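PDB 4O1S: V-type ATP synthase alpha chain from Thermoplasma volcanium, which carries the intein modelled here, a compact, mostly beta-stranded intein splicing domain of the Hint (hedgehog/intein) fold family. Local coordinates for residues Ala120-Ser125 against Glu162-Leu167; Lys72-Tyr77 against Asp143-Asp148; Glu33-Glu38 against Ile46-Pro51. All blocks are in the same frame, centred on the assembly; numbering follows the deposited sequence.

Contact 1: Ala120-Ser125 against Glu162-Leu167; sequences AAVAES and EGLLVL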
ATOM      1  N   ALA A 120      -4.008  -4.918  10.453  1.00 27.47           N
ATOM      2  CA  ALA A 120      -2.666  -4.597  10.898  1.00 27.58           C
ATOM      3  C   ALA A 120      -2.261  -3.169  10.519  1.00 34.24           C
ATOM      4  O   ALA A 120      -2.354  -2.754   9.358  1.00 37.26           O
ATOM      5  CB  ALA A 120      -1.677  -5.611  10.321  1.00 23.22           C
ATOM      6  N   ALA A 121      -1.817  -2.428  11.524  1.00 28.63           N
ATOM      7  CA  ALA A 121      -1.320  -1.088  11.348  1.00 22.25           C
ATOM      8  C   ALA A 121      -0.030  -0.999  12.140  1.00 28.72           C
ATOM      9  O   ALA A 121       0.266  -1.879  12.937  1.00 36.40           O
ATOM     10  CB  ALA A 121      -2.316  -0.102  11.876  1.00 12.22           C
ATOM     11  N   VAL A 122       0.734   0.066  11.935  1.00 27.05           N
ATOM     12  CA  VAL A 122       1.949   0.273  12.698  1.00 28.35           C
ATOM     13  C   VAL A 122       1.866   1.546  13.547  1.00 36.20           C
ATOM     14  O   VAL A 122       1.545   2.619  13.035  1.00 33.67           O
ATOM     15  CB  VAL A 122       3.120   0.367  11.755  1.00 32.64           C
ATOM     16  CG1 VAL A 122       4.369   0.770  12.496  1.00 32.14           C
ATOM     17  CG2 VAL A 122       3.305  -0.955  11.087  1.00 40.38           C
ATOM     18  N   ALA A 123       2.145   1.426  14.845  1.00 33.27           N
ATOM     19  CA  ALA A 123       2.129   2.580  15.745  1.00 31.75           C
ATOM     20  C   ALA A 123       3.257   3.599  15.452  1.00 43.31           C
ATOM     21  O   ALA A 123       4.397   3.222  15.138  1.00 44.18           O
ATOM     22  CB  ALA A 123       2.215   2.099  17.181  1.00 26.35           C
ATOM     23  N   GLU A 124       2.943   4.888  15.580  1.00 46.76           N
ATOM     24  CA  GLU A 124       3.928   5.948  15.334  1.00 48.86           C
ATOM     25  C   GLU A 124       5.020   5.961  16.394  1.00 43.32           C
ATOM     26  O   GLU A 124       6.183   6.237  16.108  1.00 43.75           O
ATOM     27  CB  GLU A 124       3.238   7.312  15.322  1.00 64.47           C
ATOM     28  CG  GLU A 124       1.860   7.294  14.678  1.00 82.85           C
ATOM     29  CD  GLU A 124       1.654   8.444  13.698  1.00 97.28           C
ATOM     30  OE1 GLU A 124       2.317   9.497  13.866  1.00105.44           O
ATOM     31  OE2 GLU A 124       0.834   8.288  12.760  1.00 95.56           O
ATOM     32  N   SER A 125       4.618   5.666  17.627  1.00 41.44           N
ATOM     33  CA  SER A 125       5.501   5.706  18.785  1.00 38.63           C
ATOM     34  C   SER A 125       6.760   4.849  18.610  1.00 43.91           C
ATOM     35  O   SER A 125       7.867   5.389  18.537  1.00 45.79           O
ATOM     36  CB  SER A 125       4.721   5.284  20.034  1.00 40.31           C
ATOM     37  OG  SER A 125       5.586   5.028  21.132  1.00 48.30           O
ATOM     38  N   GLU A 162      -3.389   6.497   5.444  1.00 39.75           N
ATOM     39  CA  GLU A 162      -3.504   7.262   6.660  1.00 41.41           C
ATOM     40  C   GLU A 162      -3.398   6.336   7.872  1.00 38.99           C
ATOM     41  O   GLU A 162      -4.299   5.539   8.117  1.00 41.80           O
ATOM     42  CB  GLU A 162      -4.857   7.959   6.665  1.00 51.87           C
ATOM     43  CG  GLU A 162      -4.884   9.191   5.817  1.00 61.66           C
ATOM     44  CD  GLU A 162      -4.115  10.305   6.475  1.00 75.99           C
ATOM     45  OE1 GLU A 162      -4.008  10.291   7.733  1.00 69.61           O
ATOM     46  OE2 GLU A 162      -3.607  11.176   5.733  1.00 86.06           O
ATOM     47  N   GLY A 163      -2.308   6.422   8.629  1.00 32.64           N
ATOM     48  CA  GLY A 163      -2.234   5.698   9.888  1.00 27.35           C
ATOM     49  C   GLY A 163      -1.402   4.438   9.785  1.00 32.26           C
ATOM     50  O   GLY A 163      -1.583   3.504  10.565  1.00 32.51           O
ATOM     51  N   LEU A 164      -0.499   4.419   8.807  1.00 33.29           N
ATOM     52  CA  LEU A 164       0.479   3.355   8.657  1.00 33.66           C
ATOM     53  C   LEU A 164      -0.154   1.965   8.604  1.00 37.83           C
ATOM     54  O   LEU A 164       0.194   1.070   9.391  1.00 37.38           O
ATOM     55  CB  LEU A 164       1.517   3.412   9.781  1.00 30.01           C
ATOM     56  CG  LEU A 164       2.110   4.765  10.166  1.00 32.67           C
ATOM     57  CD1 LEU A 164       3.127   4.563  11.244  1.00 39.61           C
ATOM     58  CD2 LEU A 164       2.769   5.440   9.009  1.00 35.84           C
ATOM     59  N   LEU A 165      -1.090   1.783   7.682  1.00 36.97           N
ATOM     60  CA  LEU A 165      -1.620   0.451   7.449  1.00 32.77           C
ATOM     61  C   LEU A 165      -0.573  -0.403   6.733  1.00 35.40           C
ATOM     62  O   LEU A 165       0.348   0.115   6.052  1.00 30.80           O
ATOM     63  CB  LEU A 165      -2.905   0.518   6.641  1.00 28.73           C
ATOM     64  CG  LEU A 165      -4.019   1.289   7.348  1.00 36.33           C
ATOM     65  CD1 LEU A 165      -5.073   1.753   6.348  1.00 38.11           C
ATOM     66  CD2 LEU A 165      -4.656   0.423   8.436  1.00 31.94           C
ATOM     67  N   VAL A 166      -0.711  -1.715   6.913  1.00 22.39           N
ATOM     68  CA  VAL A 166       0.265  -2.652   6.417  1.00 22.19           C
ATOM     69  C   VAL A 166      -0.372  -3.399   5.272  1.00 28.78           C
ATOM     70  O   VAL A 166      -1.388  -4.104   5.458  1.00 27.22           O
ATOM     71  CB  VAL A 166       0.714  -3.651   7.518  1.00 31.88           C
ATOM     72  CG1 VAL A 166       1.801  -4.597   6.967  1.00 24.29           C
ATOM     73  CG2 VAL A 166       1.201  -2.902   8.762  1.00 21.87           C
ATOM     74  N   LEU A 167       0.228  -3.260   4.092  1.00 36.71           N
ATOM     75  CA  LEU A 167      -0.404  -3.747   2.871  1.00 40.81           C
ATOM     76  C   LEU A 167       0.403  -4.858   2.253  1.00 38.77           C
ATOM     77  O   LEU A 167       1.596  -4.700   1.987  1.00 43.61           O
ATOM     78  CB  LEU A 167      -0.610  -2.592   1.898  1.00 44.70           C
ATOM     79  CG  LEU A 167      -1.473  -1.517   2.569  1.00 53.52           C
ATOM     80  CD1 LEU A 167      -1.402  -0.145   1.932  1.00 48.86           C
ATOM     81  CD2 LEU A 167      -2.896  -2.012   2.591  1.00 58.19           C
TER
HETATM   82  O   HOH W   1      -3.304  -4.841   7.390  1.00 38.86           O
HETATM   83  O   HOH W   2      -0.196   4.612  13.325  1.00 20.51           O

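Contact 2: Lys72-Tyr77 against Asp143-Asp148; sequences KGKSSY and DFDVYD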
ATOM      1  N   LYS A  72       1.736   2.073 -12.414  1.00 36.61           N
ATOM      2  CA  LYS A  72       0.507   2.837 -12.514  1.00 27.80           C
ATOM      3  C   LYS A  72      -0.417   2.135 -13.481  1.00 37.23           C
ATOM      4  O   LYS A  72      -0.029   1.826 -14.610  1.00 50.17           O
ATOM      5  CB  LYS A  72       0.792   4.253 -12.998  1.00 25.07           C
ATOM      6  CG  LYS A  72      -0.453   5.056 -13.292  1.00 25.96           C
ATOM      7  CD  LYS A  72      -0.138   6.454 -13.801  1.00 28.41           C
ATOM      8  CE  LYS A  72      -1.254   6.959 -14.697  1.00 42.29           C
ATOM      9  NZ  LYS A  72      -1.007   8.382 -15.038  1.00 57.20           N
ATOM     10  N   GLY A  73      -1.642   1.880 -13.046  1.00 39.00           N
ATOM     11  CA  GLY A  73      -2.611   1.214 -13.893  1.00 32.69           C
ATOM     12  C   GLY A  73      -3.993   1.821 -13.781  1.00 32.76           C
ATOM     13  O   GLY A  73      -4.156   2.994 -13.427  1.00 33.41           O
ATOM     14  N   LYS A  74      -4.995   1.003 -14.091  1.00 37.55           N
ATOM     15  CA  LYS A  74      -6.398   1.412 -14.010  1.00 30.26           C
ATOM     16  C   LYS A  74      -7.179   0.378 -13.223  1.00 30.17           C
ATOM     17  O   LYS A  74      -6.959  -0.824 -13.361  1.00 31.15           O
ATOM     18  CB  LYS A  74      -7.019   1.550 -15.410  1.00 20.90           C
ATOM     19  CG  LYS A  74      -6.616   2.830 -16.201  1.00 21.49           C
ATOM     20  CD  LYS A  74      -7.049   4.094 -15.480  1.00 27.83           C
ATOM     21  CE  LYS A  74      -7.573   5.138 -16.436  1.00 36.84           C
ATOM     22  NZ  LYS A  74      -7.921   6.365 -15.655  1.00 49.80           N
ATOM     23  N   SER A  75      -8.094   0.840 -12.385  1.00 26.88           N
ATOM     24  CA  SER A  75      -9.088  -0.071 -11.842  1.00 21.30           C
ATOM     25  C   SER A  75     -10.470   0.571 -11.972  1.00 27.26           C
ATOM     26  O   SER A  75     -10.609   1.799 -11.974  1.00 34.53           O
ATOM     27  CB  SER A  75      -8.787  -0.441 -10.396  1.00 17.08           C
ATOM     28  OG  SER A  75      -9.893  -1.107  -9.795  1.00 27.77           O
ATOM     29  N   SER A  76     -11.474  -0.281 -12.116  1.00 20.66           N
ATOM     30  CA  SER A  76     -12.858   0.124 -12.176  1.00 23.46           C
ATOM     31  C   SER A  76     -13.405   0.211 -10.784  1.00 28.14           C
ATOM     32  O   SER A  76     -14.498   0.750 -10.567  1.00 31.55           O
ATOM     33  CB  SER A  76     -13.660  -0.946 -12.916  1.00 21.58           C
ATOM     34  OG  SER A  76     -13.457  -0.834 -14.304  1.00 30.22           O
ATOM     35  N   TYR A  77     -12.666  -0.368  -9.846  1.00 22.82           N
ATOM     36  CA  TYR A  77     -13.176  -0.527  -8.502  1.00 31.79           C
ATOM     37  C   TYR A  77     -12.142  -0.135  -7.481  1.00 33.73           C
ATOM     38  O   TYR A  77     -10.956  -0.415  -7.639  1.00 35.24           O
ATOM     39  CB  TYR A  77     -13.595  -1.976  -8.247  1.00 34.31           C
ATOM     40  CG  TYR A  77     -14.663  -2.433  -9.169  1.00 36.92           C
ATOM     41  CD1 TYR A  77     -15.980  -2.087  -8.947  1.00 46.52           C
ATOM     42  CD2 TYR A  77     -14.356  -3.180 -10.290  1.00 44.65           C
ATOM     43  CE1 TYR A  77     -16.979  -2.488  -9.810  1.00 53.31           C
ATOM     44  CE2 TYR A  77     -15.346  -3.586 -11.166  1.00 48.65           C
ATOM     45  CZ  TYR A  77     -16.657  -3.242 -10.923  1.00 52.95           C
ATOM     46  OH  TYR A  77     -17.653  -3.642 -11.795  1.00 60.21           O
ATOM     47  N   ASP A 143     -13.444   5.332 -12.738  1.00 37.97           N
ATOM     48  CA  ASP A 143     -12.306   5.129 -13.639  1.00 40.23           C
ATOM     49  C   ASP A 143     -11.030   5.554 -12.912  1.00 40.63           C
ATOM     50  O   ASP A 143     -10.511   6.663 -13.095  1.00 43.01           O
ATOM     51  CB  ASP A 143     -12.479   5.881 -14.978  1.00 30.92           C
ATOM     52  CG  ASP A 143     -11.338   5.578 -15.999  1.00 67.92           C
ATOM     53  OD1 ASP A 143     -10.861   4.407 -16.084  1.00 58.24           O
ATOM     54  OD2 ASP A 143     -10.926   6.526 -16.724  1.00 65.66           O
ATOM     55  N   PHE A 144     -10.527   4.666 -12.072  1.00 30.46           N
ATOM     56  CA  PHE A 144      -9.484   5.089 -11.172  1.00 34.24           C
ATOM     57  C   PHE A 144      -8.099   4.765 -11.680  1.00 33.67           C
ATOM     58  O   PHE A 144      -7.837   3.681 -12.230  1.00 27.54           O
ATOM     59  CB  PHE A 144      -9.683   4.482  -9.802  1.00 27.31           C
ATOM     60  CG  PHE A 144     -11.089   4.580  -9.301  1.00 24.07           C
ATOM     61  CD1 PHE A 144     -11.566   5.768  -8.774  1.00 16.65           C
ATOM     62  CD2 PHE A 144     -11.926   3.460  -9.315  1.00 29.21           C
ATOM     63  CE1 PHE A 144     -12.862   5.846  -8.276  1.00 25.70           C
ATOM     64  CE2 PHE A 144     -13.231   3.523  -8.827  1.00 27.05           C
ATOM     65  CZ  PHE A 144     -13.704   4.715  -8.310  1.00 29.85           C
ATOM     66  N   ASP A 145      -7.226   5.746 -11.504  1.00 26.73           N
ATOM     67  CA  ASP A 145      -5.803   5.518 -11.590  1.00 39.07           C
ATOM     68  C   ASP A 145      -5.352   4.786 -10.334  1.00 39.64           C
ATOM     69  O   ASP A 145      -5.659   5.211  -9.213  1.00 37.90           O
ATOM     70  CB  ASP A 145      -5.088   6.857 -11.670  1.00 47.31           C
ATOM     71  CG  ASP A 145      -5.228   7.491 -13.013  1.00 47.14           C
ATOM     72  OD1 ASP A 145      -5.552   6.754 -13.978  1.00 43.37           O
ATOM     73  OD2 ASP A 145      -4.995   8.711 -13.090  1.00 44.31           O
ATOM     74  N   VAL A 146      -4.638   3.681 -10.499  1.00 35.76           N
ATOM     75  CA  VAL A 146      -4.124   2.995  -9.324  1.00 41.88           C
ATOM     76  C   VAL A 146      -2.618   2.789  -9.451  1.00 38.11           C
ATOM     77  O   VAL A 146      -2.069   2.820 -10.555  1.00 29.58           O
ATOM     78  CB  VAL A 146      -4.890   1.671  -8.998  1.00 28.44           C
ATOM     79  CG1 VAL A 146      -6.328   1.963  -8.696  1.00 24.18           C
ATOM     80  CG2 VAL A 146      -4.804   0.689 -10.141  1.00 27.25           C
ATOM     81  N   TYR A 147      -1.969   2.602  -8.307  1.00 38.27           N
ATOM     82  CA  TYR A 147      -0.513   2.600  -8.212  1.00 32.54           C
ATOM     83  C   TYR A 147      -0.041   1.494  -7.273  1.00 37.84           C
ATOM     84  O   TYR A 147      -0.757   1.078  -6.356  1.00 35.31           O
ATOM     85  CB  TYR A 147      -0.022   3.950  -7.682  1.00 25.53           C
ATOM     86  CG  TYR A 147      -0.375   5.135  -8.559  1.00 29.08           C
ATOM     87  CD1 TYR A 147       0.533   5.604  -9.503  1.00 29.39           C
ATOM     88  CD2 TYR A 147      -1.611   5.785  -8.457  1.00 22.10           C
ATOM     89  CE1 TYR A 147       0.241   6.681 -10.310  1.00 29.42           C
ATOM     90  CE2 TYR A 147      -1.918   6.877  -9.270  1.00 23.61           C
ATOM     91  CZ  TYR A 147      -0.981   7.318 -10.205  1.00 31.66           C
ATOM     92  OH  TYR A 147      -1.224   8.393 -11.051  1.00 28.27           O
ATOM     93  N   ASP A 148       1.176   1.027  -7.511  1.00 44.73           N
ATOM     94  CA  ASP A 148       1.813   0.018  -6.679  1.00 43.01           C
ATOM     95  C   ASP A 148       3.304   0.286  -6.734  1.00 37.43           C
ATOM     96  O   ASP A 148       3.806   0.878  -7.684  1.00 34.53           O
ATOM     97  CB  ASP A 148       1.505  -1.384  -7.217  1.00 47.27           C
ATOM     98  CG  ASP A 148       1.907  -2.508  -6.247  1.00 56.51           C
ATOM     99  OD1 ASP A 148       2.272  -2.196  -5.089  1.00 47.50           O
ATOM    100  OD2 ASP A 148       1.832  -3.708  -6.646  1.00 60.70           O
TER

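Contact 3: Glu33-Glu38 against Ile46-Pro51; sequences EDNIVE and IHLKDP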
ATOM      1  N   GLU A  33      15.358  11.571 -16.177  1.00 35.72           N
ATOM      2  CA  GLU A  33      16.181  11.009 -17.283  1.00 32.70           C
ATOM      3  C   GLU A  33      16.859   9.674 -16.902  1.00 31.70           C
ATOM      4  O   GLU A  33      16.881   8.734 -17.688  1.00 42.49           O
ATOM      5  CB  GLU A  33      17.210  12.031 -17.783  1.00 43.45           C
ATOM      6  CG  GLU A  33      18.527  11.405 -18.288  1.00 70.64           C
ATOM      7  CD  GLU A  33      19.647  11.419 -17.231  1.00 91.65           C
ATOM      8  OE1 GLU A  33      19.370  11.780 -16.067  1.00 91.51           O
ATOM      9  OE2 GLU A  33      20.807  11.075 -17.565  1.00102.59           O
ATOM     10  N   ASP A  34      17.419   9.643 -15.697  1.00 29.63           N
ATOM     11  CA  ASP A  34      17.816   8.464 -14.941  1.00 32.18           C
ATOM     12  C   ASP A  34      16.992   7.164 -15.140  1.00 38.95           C
ATOM     13  O   ASP A  34      17.545   6.062 -15.105  1.00 45.31           O
ATOM     14  CB  ASP A  34      17.678   8.835 -13.455  1.00 42.95           C
ATOM     15  CG  ASP A  34      18.998   9.083 -12.784  1.00 53.31           C
ATOM     16  OD1 ASP A  34      20.027   9.139 -13.506  1.00 63.61           O
ATOM     17  OD2 ASP A  34      18.991   9.236 -11.534  1.00 50.95           O
ATOM     18  N   ASN A  35      15.676   7.286 -15.282  1.00 26.85           N
ATOM     19  CA  ASN A  35      14.791   6.136 -15.104  1.00 28.17           C
ATOM     20  C   ASN A  35      14.309   5.584 -16.416  1.00 31.04           C
ATOM     21  O   ASN A  35      14.375   6.251 -17.444  1.00 36.06           O
ATOM     22  CB  ASN A  35      13.565   6.484 -14.238  1.00 20.37           C
ATOM     23  CG  ASN A  35      13.934   6.861 -12.809  1.00 28.87           C
ATOM     24  OD1 ASN A  35      15.012   6.510 -12.306  1.00 35.63           O
ATOM     25  ND2 ASN A  35      13.036   7.574 -12.143  1.00 16.34           N
ATOM     26  N   ILE A  36      13.797   4.363 -16.376  1.00 32.48           N
ATOM     27  CA  ILE A  36      13.236   3.776 -17.580  1.00 33.76           C
ATOM     28  C   ILE A  36      11.736   3.557 -17.427  1.00 34.05           C
ATOM     29  O   ILE A  36      11.272   2.961 -16.438  1.00 35.24           O
ATOM     30  CB  ILE A  36      13.965   2.480 -17.966  1.00 28.49           C
ATOM     31  CG1 ILE A  36      15.455   2.761 -18.119  1.00 35.58           C
ATOM     32  CG2 ILE A  36      13.440   1.941 -19.277  1.00 24.34           C
ATOM     33  CD1 ILE A  36      16.269   1.587 -18.657  1.00 37.89           C
ATOM     34  N   VAL A  37      10.978   4.072 -18.394  1.00 27.67           N
ATOM     35  CA  VAL A  37       9.520   3.987 -18.320  1.00 25.24           C
ATOM     36  C   VAL A  37       9.036   3.073 -19.383  1.00 26.27           C
ATOM     37  O   VAL A  37       9.337   3.256 -20.556  1.00 32.21           O
ATOM     38  CB  VAL A  37       8.819   5.339 -18.519  1.00 24.27           C
ATOM     39  CG1 VAL A  37       7.316   5.155 -18.550  1.00 16.98           C
ATOM     40  CG2 VAL A  37       9.209   6.298 -17.405  1.00 27.38           C
ATOM     41  N   GLU A  38       8.284   2.070 -18.965  1.00 36.65           N
ATOM     42  CA  GLU A  38       7.759   1.104 -19.908  1.00 35.65           C
ATOM     43  C   GLU A  38       6.246   1.031 -19.846  1.00 38.53           C
ATOM     44  O   GLU A  38       5.667   0.753 -18.801  1.00 37.72           O
ATOM     45  CB  GLU A  38       8.401  -0.253 -19.679  1.00 21.96           C
ATOM     46  CG  GLU A  38       9.289  -0.572 -20.808  1.00 37.13           C
ATOM     47  CD  GLU A  38      10.472  -1.380 -20.382  1.00 57.81           C
ATOM     48  OE1 GLU A  38      10.324  -2.068 -19.344  1.00 64.45           O
ATOM     49  OE2 GLU A  38      11.526  -1.327 -21.084  1.00 59.40           O
ATOM     50  N   ILE A  46       7.792   2.177 -13.981  1.00 25.69           N
ATOM     51  CA  ILE A  46       9.015   2.929 -13.959  1.00 28.57           C
ATOM     52  C   ILE A  46      10.040   2.107 -13.228  1.00 29.65           C
ATOM     53  O   ILE A  46       9.809   1.609 -12.117  1.00 30.39           O
ATOM     54  CB  ILE A  46       8.889   4.298 -13.271  1.00 26.14           C
ATOM     55  CG1 ILE A  46       7.623   5.038 -13.703  1.00 16.68           C
ATOM     56  CG2 ILE A  46      10.144   5.138 -13.542  1.00 21.14           C
ATOM     57  CD1 ILE A  46       7.365   6.248 -12.819  1.00 18.42           C
ATOM     58  N   HIS A  47      11.182   1.957 -13.871  1.00 20.48           N
ATOM     59  CA  HIS A  47      12.293   1.313 -13.230  1.00 24.61           C
ATOM     60  C   HIS A  47      13.239   2.404 -12.710  1.00 24.75           C
ATOM     61  O   HIS A  47      13.722   3.255 -13.457  1.00 32.22           O
ATOM     62  CB  HIS A  47      12.958   0.337 -14.209  1.00 35.23           C
ATOM     63  CG  HIS A  47      14.068  -0.463 -13.609  1.00 42.96           C
ATOM     64  ND1 HIS A  47      14.133  -0.752 -12.263  1.00 42.94           N
ATOM     65  CD2 HIS A  47      15.180  -1.005 -14.167  1.00 43.60           C
ATOM     66  CE1 HIS A  47      15.226  -1.456 -12.022  1.00 46.92           C
ATOM     67  NE2 HIS A  47      15.877  -1.621 -13.161  1.00 44.64           N
ATOM     68  N   LEU A  48      13.474   2.387 -11.413  1.00 18.92           N
ATOM     69  CA  LEU A  48      14.189   3.462 -10.757  1.00 32.35           C
ATOM     70  C   LEU A  48      15.695   3.235 -10.765  1.00 37.25           C
ATOM     71  O   LEU A  48      16.171   2.239 -10.219  1.00 35.30           O
ATOM     72  CB  LEU A  48      13.706   3.580  -9.298  1.00 31.20           C
ATOM     73  CG  LEU A  48      12.479   4.444  -8.987  1.00 23.35           C
ATOM     74  CD1 LEU A  48      11.615   4.708 -10.211  1.00 14.95           C
ATOM     75  CD2 LEU A  48      11.691   3.774  -7.922  1.00 15.51           C
ATOM     76  N   LYS A  49      16.440   4.168 -11.357  1.00 39.62           N
ATOM     77  CA  LYS A  49      17.899   4.152 -11.242  1.00 37.15           C
ATOM     78  C   LYS A  49      18.362   4.165  -9.758  1.00 41.80           C
ATOM     79  O   LYS A  49      19.156   3.315  -9.366  1.00 38.26           O
ATOM     80  CB  LYS A  49      18.536   5.277 -12.062  1.00 28.48           C
ATOM     81  CG  LYS A  49      20.028   5.425 -11.828  1.00 29.49           C
ATOM     82  CD  LYS A  49      20.843   4.604 -12.823  1.00 49.58           C
ATOM     83  CE  LYS A  49      21.330   5.452 -14.010  1.00 63.19           C
ATOM     84  NZ  LYS A  49      20.722   5.053 -15.340  1.00 68.07           N
ATOM     85  N   ASP A  50      17.852   5.100  -8.946  1.00 41.53           N
ATOM     86  CA  ASP A  50      18.052   5.065  -7.488  1.00 34.90           C
ATOM     87  C   ASP A  50      16.812   4.532  -6.829  1.00 42.79           C
ATOM     88  O   ASP A  50      15.753   5.174  -6.887  1.00 44.68           O
ATOM     89  CB  ASP A  50      18.243   6.454  -6.883  1.00 40.27           C
ATOM     90  CG  ASP A  50      19.465   7.155  -7.381  1.00 62.20           C
ATOM     91  OD1 ASP A  50      20.440   6.476  -7.769  1.00 67.90           O
ATOM     92  OD2 ASP A  50      19.450   8.404  -7.378  1.00 74.15           O
ATOM     93  N   PRO A  51      16.939   3.392  -6.146  1.00 51.95           N
ATOM     94  CA  PRO A  51      15.801   2.794  -5.438  1.00 49.61           C
ATOM     95  C   PRO A  51      15.190   3.790  -4.462  1.00 38.77           C
ATOM     96  O   PRO A  51      15.890   4.599  -3.851  1.00 33.39           O
ATOM     97  CB  PRO A  51      16.440   1.645  -4.664  1.00 58.75           C
ATOM     98  CG  PRO A  51      17.871   2.092  -4.459  1.00 63.10           C
ATOM     99  CD  PRO A  51      18.219   2.783  -5.756  1.00 59.46           C
TER

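Contact 1: Ala120-Ser125 against Glu162-Leu167
Val122 and Leu164 are joined by the shorter of two backbone hydrogen bonds, Val122 N donating to Leu164 O over 2.8 Å. The second runs the other way, from Val166 N to Ala120 O at 3.1 Å. Between them Ala121 faces Leu165 in a single beta bridge, by which two strands of the Hint fold, 118-122 and 165-168, meet; Leu164 lies just before the second of these. Their short segments run at 122° to each other, far from antiparallel, and the pairing amounts to this one bridge. Both bonds are bent, and each donor is tilted from the plane of the carbonyl it meets. Leu164 O also takes a CA-H...O contact from CA of Ala121, giving this carbonyl two partners on the facing strand. Water extends the join at both ends: one molecule donates to Val122 O at 2.7 Å and, weakly, to Gly163 O, while another lies between Ala120 O and Val166 O. Gly163 O is further held by NE of Arg87.

Apolar side chains then fill in around the backbone. Val122 turns CG2 away from its own carbonyl carbon and beside its backbone N (CG1 is the branch anti to N, chi1 172°), which brings CG2 against CG2 of Val166 at 3.7 Å, the two valines crossing at about a right angle. Leu164 also crosses Val122 nearly perpendicularly, its CB 4.0 Å from Val122 CB. Ile159 of strand 158-160 packs on both Val122 and Leu164, whereas Phe98 of strand 96-101 rests on Ala120 and Val166. The bridge thus brings an edge strand of one antiparallel sheet onto an inner strand of another. Beside the bridge itself, Ala121 CB lies 4.2 Å from CD2 of Leu165.

Contact 2: Lys72-Tyr77 against Asp143-Asp148
A salt-bridge network of Lys74, Asp143 and Asp145 lies over an antiparallel pair of strands in the five-stranded sheet of this Hint-fold domain. Lys74 NZ reaches OD1 of Asp145 at 2.9 Å, from above the carboxylate plane, and, in a weak bond of 3.2 Å, OD2 of Asp143. Its chain bends at chi2 (-61°) and again at chi3, folding the ammonium group back over the neighbouring strand between the two acids; this shared cation would be expected to ease the repulsion between them. Beneath, Gly73 pairs with Val146 and Ser75 with Phe144 as hydrogen-bonded pairs. Gly73 N to Val146 O, at 2.7 Å, is nearly straight, and Phe144 N approaches Ser75 O almost head-on to the carbonyl. On the face that carries Lys74, the extended Lys72 runs beside Tyr147, with CG 3.5 Å from ring atom CE1. On the other face CB of Ser75 meets CG1 of Val146 at 3.8 Å, and the edge of the Phe144 ring comes to Ser76 O and Tyr77 N, where the chain turns a corner out of this sheet. Beyond the pair, the rings of Tyr147 and Tyr26 of helix 22-31 meet edge-to-face (T-shaped), and Tyr26 also touches Lys72, while Leu78 of strand 77-83 touches both Phe144 and Val146; strand 6-7 continues the sheet beside Tyr147.

Contact 3: Glu33-Glu38 against Ile46-Pro51
Ile36 O is gripped twice from the facing strand: His47 N donates an almost linear hydrogen bond of 2.8 Å in the plane of the carbonyl, and CA of Ile46 adds a CA-H...O contact. The return bond, Ile36 N to His47 O at 3.1 Å, also lies in the carbonyl plane, making Ile36 and His47 a hydrogen-bonded pair of the beta hairpin formed by strands 36-40 and 43-58. The next pair, Val37 with Ile46, is non-hydrogen-bonded. With an angle of 159° between their short segments, the strands run close to antiparallel.

Where the regular pairing stops, the side-chain amide of Asn35 takes over. OD1 accepts the backbone N-H of Lys49 at 2.9 Å from above the amide plane, while ND2 bonds to Glu29 O in helix 22-31. Bonds at both O and N probably set the rotation of this amide, and they tie the hairpin to the helix just before it. The amide can span this gap because CG stands beside the backbone N (chi1 -64°), which also brings ND2 near CD1 of Leu48. CB of Asn35 rests 3.7 Å from CG2 of Ile46. Lys49, at the corner where strand 43-58 bends, curls over Asp34: the two side chains cross at about a right angle, and NZ makes a weak bond to Asp34 O. NZ of Lys49 stays 4.5 Å from OD1 of Asp34, beyond a salt bridge.

The two faces of the hairpin differ. Ile36 and His47 share the exposed one, where ND1 of His47 bonds to Arg68 O on strand 61-75. Val37 and Ile46 turn to the other, beneath Arg30 of helix 22-31, lying side by side with CG2 of Val37 4.1 Å from CG2 of Ile46.

Followed from the N terminus, the chain first closes contact 3, a local hairpin that begins just after helix 22-31 and forms one margin of the five-stranded sheet. Strand 43-58 then leads into strand 61-75, whose far end opens contact 2; this closes after 65 intervening residues on strand 143-149, in the same sheet. Before it closes, contact 1 has opened at 120-125, and it is completed only at 162-167, so contacts 1 and 2 cross along the chain, whereas contact 3 precedes both. Contacts 2 and 3 tie up one sheet; contact 1, about 23 Å from contact 2 between centres, joins the two four-stranded sheets across the molecule.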